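Local coordinates for protein transketolase (Campylobacter jejuni, PDB 3L84) that belongs to the transketolase family of thiamine-diphosphate-dependent proteins, a dimer in which each chain combines two thiamine-diphosphate-binding-type domains with a C-terminal alpha/beta domain, at residues A[11-16]-A[76-81]; A[83-88]-A[280-285]; A[542-547]-A[554-559]. All coordinates share one frame; numbering follows the deposited sequence.

Contact 1: A[11-16]-A[76-81]; sequences NTLRFL and LHLSGY
Leu78, on the last turn of helix 69-79, points its side chain at one flank of helix 3-24 and meets Thr12, Leu13 and Leu16 there. Its CB serves as a stalk and makes no close approach to 11-16. The first torsion (chi1 -71°) sets CG beside the backbone N and carries the branch toward 11-16, where CG comes 4.0 Å from Leu16 CD1. CD1 meets all three residues, 3.6 Å from Leu13 CD2 and 3.8 Å from Leu16 CD1, and Thr12 CG2 lies 4.2 Å from both CD1 and CD2 of Leu78. The side chains of Leu16 and Leu78 meet tip to tip, whereas Leu13 slants across. Threonine suits this position because its two branches face different needs: OG1 bonds to Glu8 O within its own helix, and the methyl is presented to the leucine. Ile282 and Phe290 also touch Leu78, so the loop around Ile282 and helix 284-291, distant in sequence, help enclose it. Just beyond, Gly80 adopts positive phi and ends the helix in a Schellman motif, with Tyr81 N bonding to Leu76 O at 3.0 Å and Gly80 N to His77 O at 3.2 Å. The arrangement is typical of buried helix-on-helix packing, here joining two helices of the alpha/beta thiamine-diphosphate-binding domain through one leucine set among a threonine methyl and two leucines.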
# COMPACT_ATOMS: atom_id res chain seq x y z
N ASN A 11 29.25 23.05 -11.10
CA ASN A 11 30.05 22.92 -9.91
C ASN A 11 29.55 23.79 -8.76
O ASN A 11 29.65 23.39 -7.60
CB ASN A 11 31.53 23.18 -10.25
CG ASN A 11 32.14 22.02 -11.02
OD1 ASN A 11 31.66 20.88 -10.92
ND2 ASN A 11 33.18 22.28 -11.80
N THR A 12 28.95 24.93 -9.08
CA THR A 12 28.30 25.77 -8.06
C THR A 12 27.21 24.95 -7.39
O THR A 12 27.11 24.91 -6.16
CB THR A 12 27.74 27.06 -8.65
OG1 THR A 12 28.83 27.82 -9.22
CG2 THR A 12 27.06 27.92 -7.57
N LEU A 13 26.37 24.30 -8.19
CA LEU A 13 25.33 23.43 -7.62
C LEU A 13 25.93 22.29 -6.81
O LEU A 13 25.40 21.96 -5.74
CB LEU A 13 24.43 22.86 -8.72
CG LEU A 13 23.49 23.81 -9.46
CD1 LEU A 13 23.03 23.17 -10.79
CD2 LEU A 13 22.29 24.23 -8.60
N ARG A 14 26.99 21.65 -7.31
CA ARG A 14 27.62 20.55 -6.57
C ARG A 14 28.09 21.00 -5.21
O ARG A 14 27.84 20.32 -4.20
CB ARG A 14 28.86 20.02 -7.30
CG ARG A 14 28.60 19.24 -8.58
CD ARG A 14 29.89 18.57 -9.06
NE ARG A 14 29.50 17.57 -10.02
CZ ARG A 14 29.26 17.77 -11.30
NH1 ARG A 14 29.56 18.89 -11.93
NH2 ARG A 14 28.70 16.78 -11.98
N PHE A 15 28.74 22.15 -5.14
CA PHE A 15 29.38 22.53 -3.85
C PHE A 15 28.41 23.18 -2.87
O PHE A 15 28.55 22.98 -1.66
CB PHE A 15 30.65 23.33 -4.06
CG PHE A 15 31.69 22.57 -4.87
CD1 PHE A 15 32.02 21.26 -4.50
CD2 PHE A 15 32.31 23.14 -5.96
CE1 PHE A 15 32.95 20.53 -5.23
CE2 PHE A 15 33.24 22.40 -6.70
CZ PHE A 15 33.54 21.11 -6.34
N LEU A 16 27.35 23.84 -3.35
CA LEU A 16 26.27 24.23 -2.44
C LEU A 16 25.65 22.99 -1.83
O LEU A 16 25.45 22.92 -0.62
CB LEU A 16 25.20 25.07 -3.16
CG LEU A 16 25.54 26.52 -3.51
CD1 LEU A 16 24.35 27.18 -4.14
CD2 LEU A 16 25.99 27.32 -2.26
N LEU A 76 16.78 26.47 -6.48
CA LEU A 76 15.75 27.49 -6.17
C LEU A 76 16.40 28.77 -5.66
O LEU A 76 16.03 29.88 -6.07
CB LEU A 76 14.74 26.95 -5.16
CG LEU A 76 13.89 25.78 -5.61
CD1 LEU A 76 12.97 25.27 -4.48
CD2 LEU A 76 13.04 26.11 -6.85
N HIS A 77 17.39 28.65 -4.78
CA HIS A 77 18.09 29.83 -4.27
C HIS A 77 18.78 30.59 -5.41
O HIS A 77 18.66 31.80 -5.56
CB HIS A 77 19.15 29.43 -3.24
CG HIS A 77 19.93 30.61 -2.78
ND1 HIS A 77 21.26 30.82 -3.08
CD2 HIS A 77 19.51 31.72 -2.13
CE1 HIS A 77 21.63 31.99 -2.58
NE2 HIS A 77 20.58 32.56 -2.02
N LEU A 78 19.53 29.86 -6.22
CA LEU A 78 20.29 30.47 -7.31
C LEU A 78 19.40 31.14 -8.35
O LEU A 78 19.79 32.15 -8.94
CB LEU A 78 21.18 29.44 -8.00
CG LEU A 78 22.37 28.98 -7.16
CD1 LEU A 78 22.92 27.64 -7.68
CD2 LEU A 78 23.48 30.04 -7.17
N SER A 79 18.24 30.57 -8.59
CA SER A 79 17.31 31.08 -9.59
C SER A 79 16.48 32.24 -9.14
O SER A 79 15.75 32.83 -9.98
CB SER A 79 16.37 29.97 -10.07
OG SER A 79 17.10 28.95 -10.68
N GLY A 80 16.52 32.61 -7.84
CA GLY A 80 15.79 33.78 -7.37
C GLY A 80 14.50 33.52 -6.67
O GLY A 80 13.74 34.48 -6.44
N TYR A 81 14.22 32.29 -6.29
CA TYR A 81 13.05 31.99 -5.47
C TYR A 81 13.27 32.52 -4.07
O TYR A 81 14.38 32.90 -3.69
CB TYR A 81 12.79 30.49 -5.45
CG TYR A 81 12.24 29.92 -6.73
CD1 TYR A 81 13.04 29.67 -7.81
CD2 TYR A 81 10.89 29.61 -6.85
CE1 TYR A 81 12.53 29.11 -8.98
CE2 TYR A 81 10.37 29.07 -8.01
CZ TYR A 81 11.16 28.86 -9.07
OH TYR A 81 10.68 28.29 -10.24

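Contact 2: A[83-88]-A[280-285]; sequences LSLEDL and FHIPQA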
# COMPACT_ATOMS: atom_id res chain seq x y z
N LEU A 83 14.12 31.69 -1.15
CA LEU A 83 14.88 30.72 -0.35
C LEU A 83 16.26 31.32 -0.28
O LEU A 83 16.85 31.57 -1.35
CB LEU A 83 14.89 29.37 -1.03
CG LEU A 83 15.31 28.17 -0.24
CD1 LEU A 83 14.42 27.91 1.00
CD2 LEU A 83 15.39 26.87 -1.07
N SER A 84 16.73 31.65 0.93
CA SER A 84 17.95 32.40 1.12
C SER A 84 19.17 31.51 1.33
O SER A 84 19.07 30.31 1.57
CB SER A 84 17.81 33.33 2.31
OG SER A 84 17.77 32.58 3.51
N LEU A 85 20.35 32.12 1.28
CA LEU A 85 21.57 31.43 1.63
C LEU A 85 21.52 30.94 3.08
O LEU A 85 21.92 29.81 3.36
CB LEU A 85 22.79 32.32 1.39
CG LEU A 85 24.14 31.59 1.39
CD1 LEU A 85 24.27 30.63 0.20
CD2 LEU A 85 25.27 32.64 1.38
N GLU A 86 21.01 31.74 3.99
CA GLU A 86 20.85 31.29 5.36
C GLU A 86 19.95 30.05 5.44
O GLU A 86 20.20 29.14 6.22
CB GLU A 86 20.29 32.40 6.25
CG GLU A 86 20.52 32.15 7.73
CD GLU A 86 22.01 32.09 8.14
OE1 GLU A 86 22.92 32.60 7.43
OE2 GLU A 86 22.27 31.50 9.20
N ASP A 87 18.88 30.02 4.65
CA ASP A 87 18.03 28.83 4.64
C ASP A 87 18.83 27.57 4.23
O ASP A 87 18.67 26.50 4.80
CB ASP A 87 16.86 29.02 3.66
CG ASP A 87 15.86 30.05 4.11
OD1 ASP A 87 15.63 30.23 5.35
OD2 ASP A 87 15.25 30.70 3.21
N LEU A 88 19.70 27.72 3.24
CA LEU A 88 20.55 26.59 2.84
C LEU A 88 21.46 26.14 3.99
O LEU A 88 21.68 24.95 4.17
CB LEU A 88 21.39 26.94 1.60
CG LEU A 88 20.66 27.45 0.34
CD1 LEU A 88 21.65 27.57 -0.82
CD2 LEU A 88 19.51 26.51 -0.03
N PHE A 280 29.70 27.53 0.83
CA PHE A 280 28.53 28.26 0.35
C PHE A 280 28.89 29.41 -0.59
O PHE A 280 28.37 30.52 -0.46
CB PHE A 280 27.66 28.72 1.52
CG PHE A 280 27.12 27.59 2.34
CD1 PHE A 280 25.93 26.97 1.99
CD2 PHE A 280 27.80 27.11 3.44
CE1 PHE A 280 25.44 25.89 2.74
CE2 PHE A 280 27.31 26.05 4.18
CZ PHE A 280 26.13 25.44 3.82
N HIS A 281 29.81 29.12 -1.51
CA HIS A 281 30.33 30.11 -2.44
C HIS A 281 29.57 30.06 -3.75
O HIS A 281 29.38 29.00 -4.34
CB HIS A 281 31.80 29.83 -2.72
CG HIS A 281 32.41 30.82 -3.67
ND1 HIS A 281 32.51 32.16 -3.37
CD2 HIS A 281 32.87 30.68 -4.93
CE1 HIS A 281 33.04 32.80 -4.40
NE2 HIS A 281 33.28 31.92 -5.35
N ILE A 282 29.19 31.23 -4.25
CA ILE A 282 28.55 31.37 -5.55
C ILE A 282 29.40 32.31 -6.41
O ILE A 282 29.43 33.53 -6.17
CB ILE A 282 27.11 31.88 -5.42
CG1 ILE A 282 26.30 30.98 -4.46
CG2 ILE A 282 26.49 32.00 -6.83
CD1 ILE A 282 24.90 31.48 -4.08
N PRO A 283 30.14 31.77 -7.40
CA PRO A 283 30.95 32.66 -8.25
C PRO A 283 30.10 33.63 -9.04
O PRO A 283 28.94 33.33 -9.35
CB PRO A 283 31.67 31.70 -9.21
CG PRO A 283 31.47 30.36 -8.68
CD PRO A 283 30.29 30.36 -7.79
N GLN A 284 30.66 34.79 -9.36
CA GLN A 284 29.92 35.82 -10.11
C GLN A 284 29.25 35.40 -11.40
O GLN A 284 28.08 35.71 -11.60
CB GLN A 284 30.83 37.02 -10.42
CG GLN A 284 30.92 37.99 -9.29
CD GLN A 284 29.61 38.70 -9.02
OE1 GLN A 284 29.05 38.56 -7.94
NE2 GLN A 284 29.11 39.44 -9.99
N ALA A 285 29.96 34.75 -12.32
CA ALA A 285 29.36 34.43 -13.62
C ALA A 285 28.15 33.54 -13.44
O ALA A 285 27.11 33.75 -14.07
CB ALA A 285 30.41 33.76 -14.57
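Two different first torsions bring Leu85 and Phe280 together. In Leu85 CG stands anti to the backbone N (chi1 -165°), which swings the methyls toward 280-285; in Phe280 CG is anti to the carbonyl carbon (chi1 -62°), carrying the ring past Leu85 to the neighbourhood of Leu88. The two side chains therefore slant across one another, and Leu85 CD1 settles 4.1 Å from Phe280 CB, beside the root of the aromatic group. The same methyl lies 4.4 Å from Ile282 CD1, so one leucine methyl touches both Phe280 and Ile282. Farther out, Phe280 CE1 lies 4.3 Å from Leu88 CB and 4.1 Å from Leu88 O, approaching the end of the short helix obliquely. A broad ring suits this place because it can span from the loop backbone to that end, with the leucines touching its root and its CE1 corner. The helix itself is held by a capping box: Asp87 N donates to Ser84 OG at 3.0 Å, and Ser84 N returns an almost straight bond of 2.9 Å to Asp87 OD2, arriving from above the carboxylate plane. This reciprocal pair probably helps hold the single turn that carries Leu85 and Leu88. On the loop, Phe280 N bonds to Asp19 OD2 of helix 3-24, and Ile282 also touches His77. The chemistry implies a division of labour: the segments meet by rather loose apolar contacts, while the polar bonds lie within the capped helix and to Asp19.

Contact 3: A[542-547]-A[554-559]; sequences ESANEL and CNVVSM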
# COMPACT_ATOMS: atom_id res chain seq x y z
N GLU A 542 -32.56 1.10 17.21
CA GLU A 542 -33.46 0.00 17.52
C GLU A 542 -33.14 -0.59 18.87
O GLU A 542 -34.06 -0.94 19.63
CB GLU A 542 -33.40 -1.08 16.43
CG GLU A 542 -33.87 -0.59 15.03
CD GLU A 542 -35.38 -0.60 14.83
OE1 GLU A 542 -35.94 -1.70 14.65
OE2 GLU A 542 -35.98 0.49 14.83
N SER A 543 -31.86 -0.70 19.19
CA SER A 543 -31.46 -1.26 20.48
C SER A 543 -31.84 -0.32 21.64
O SER A 543 -32.29 -0.77 22.69
CB SER A 543 -29.97 -1.58 20.53
OG SER A 543 -29.66 -2.58 19.56
N ALA A 544 -31.69 0.98 21.43
CA ALA A 544 -32.06 1.96 22.43
C ALA A 544 -33.58 1.91 22.68
O ALA A 544 -34.03 1.98 23.81
CB ALA A 544 -31.64 3.35 22.00
N ASN A 545 -34.37 1.72 21.63
CA ASN A 545 -35.84 1.59 21.77
C ASN A 545 -36.17 0.36 22.61
O ASN A 545 -37.04 0.40 23.48
CB ASN A 545 -36.51 1.46 20.39
CG ASN A 545 -36.59 2.76 19.65
OD1 ASN A 545 -36.50 3.84 20.25
ND2 ASN A 545 -36.73 2.68 18.31
N GLU A 546 -35.49 -0.75 22.37
CA GLU A 546 -35.70 -1.94 23.17
C GLU A 546 -35.27 -1.73 24.64
O GLU A 546 -35.99 -2.13 25.56
CB GLU A 546 -34.98 -3.15 22.55
CG GLU A 546 -35.16 -4.47 23.31
CD GLU A 546 -36.60 -4.95 23.37
OE1 GLU A 546 -37.39 -4.55 22.48
OE2 GLU A 546 -36.94 -5.73 24.30
N LEU A 547 -34.12 -1.10 24.86
CA LEU A 547 -33.64 -0.81 26.20
C LEU A 547 -34.63 0.09 26.94
O LEU A 547 -34.93 -0.15 28.09
CB LEU A 547 -32.23 -0.20 26.17
CG LEU A 547 -31.04 -1.14 25.88
CD1 LEU A 547 -29.85 -0.36 25.39
CD2 LEU A 547 -30.66 -1.95 27.10
N CYS A 554 -31.78 5.92 27.46
CA CYS A 554 -30.63 5.90 26.56
C CYS A 554 -30.46 7.16 25.73
O CYS A 554 -31.45 7.80 25.32
CB CYS A 554 -30.78 4.79 25.55
SG CYS A 554 -30.76 3.17 26.21
N ASN A 555 -29.21 7.56 25.55
CA ASN A 555 -28.81 8.45 24.45
C ASN A 555 -28.38 7.61 23.26
O ASN A 555 -27.85 6.53 23.43
CB ASN A 555 -27.64 9.37 24.86
CG ASN A 555 -28.06 10.53 25.74
OD1 ASN A 555 -29.24 10.70 26.11
ND2 ASN A 555 -27.08 11.39 26.04
N VAL A 556 -28.56 8.15 22.05
CA VAL A 556 -27.98 7.57 20.84
C VAL A 556 -27.24 8.69 20.12
O VAL A 556 -27.82 9.75 19.85
CB VAL A 556 -29.02 6.95 19.91
CG1 VAL A 556 -28.35 6.39 18.66
CG2 VAL A 556 -29.82 5.83 20.63
N VAL A 557 -25.99 8.42 19.85
CA VAL A 557 -25.08 9.32 19.18
C VAL A 557 -24.68 8.76 17.84
O VAL A 557 -24.25 7.60 17.75
CB VAL A 557 -23.81 9.52 20.04
CG1 VAL A 557 -22.71 10.28 19.25
CG2 VAL A 557 -24.13 10.24 21.36
N SER A 558 -24.84 9.58 16.80
CA SER A 558 -24.27 9.29 15.49
C SER A 558 -22.93 10.01 15.36
O SER A 558 -22.84 11.21 15.67
CB SER A 558 -25.21 9.71 14.37
OG SER A 558 -24.61 9.39 13.10
N MSE A 559 -21.90 9.28 14.98
CA MSE A 559 -20.55 9.83 14.85
C MSE A 559 -20.05 9.65 13.42
O MSE A 559 -19.20 8.78 13.14
CB MSE A 559 -19.61 9.16 15.84
CG MSE A 559 -18.21 9.81 15.92
SE MSE A 559 -16.91 8.84 16.92
CE MSE A 559 -16.83 7.33 15.72
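Ala544 CB sits against two residues of the strand, 3.4 Å from Val556 CG2 and 3.9 Å from Cys554 CB. The first distance is tighter than usual for two carbons, and alanine is apt here because its single methyl lets the helix lie close upon the sheet. One turn on, Leu547 grips the sulfur: its CB and its CD1 each lie 3.7 Å from Cys554 SG. The thiol reaches this spot with SG anti to the carbonyl carbon (chi1 -65°). Cys554 and Val556, two apart on an extended strand, face the helix together. The segment axes run antiparallel at 176° and approach to 8.7 Å, as expected where the helix of a beta-alpha-beta unit returns over its sheet. Outside this shell, Leu530 of the neighbouring strand touches Cys554, and Ile629 and Leu630 near the chain's end touch Leu547. The strand is placed by backbone bonds to both neighbours, from Val556 to Leu520 and Lys521, and from Asn555 to Phe528 and Leu530. Small, weakly polar and branched groups thus meet through apolar contacts, and the small alanine methyl is consistent with the close spacing of helix and strand.

Contacts 1 and 2 are neighbours, with centres about 6 Å apart, and both belong to the N-terminal thiamine-diphosphate-binding domain; Pro283 of contact 2 touches Thr12 of contact 1, making one continuous patch. Contact 1 is buried and joins helix to helix, whereas contact 2 is only partly buried and sets a short capped helix against a loop, using an aromatic ring at looser separations. Contact 3 lies about 63 to 65 Å away, between centres, in the C-terminal domain. It too is buried, but it sets helix on strand, and there a small alanine and a leucine meet Val556 and Cys554, where contact 1 has a leucine cluster.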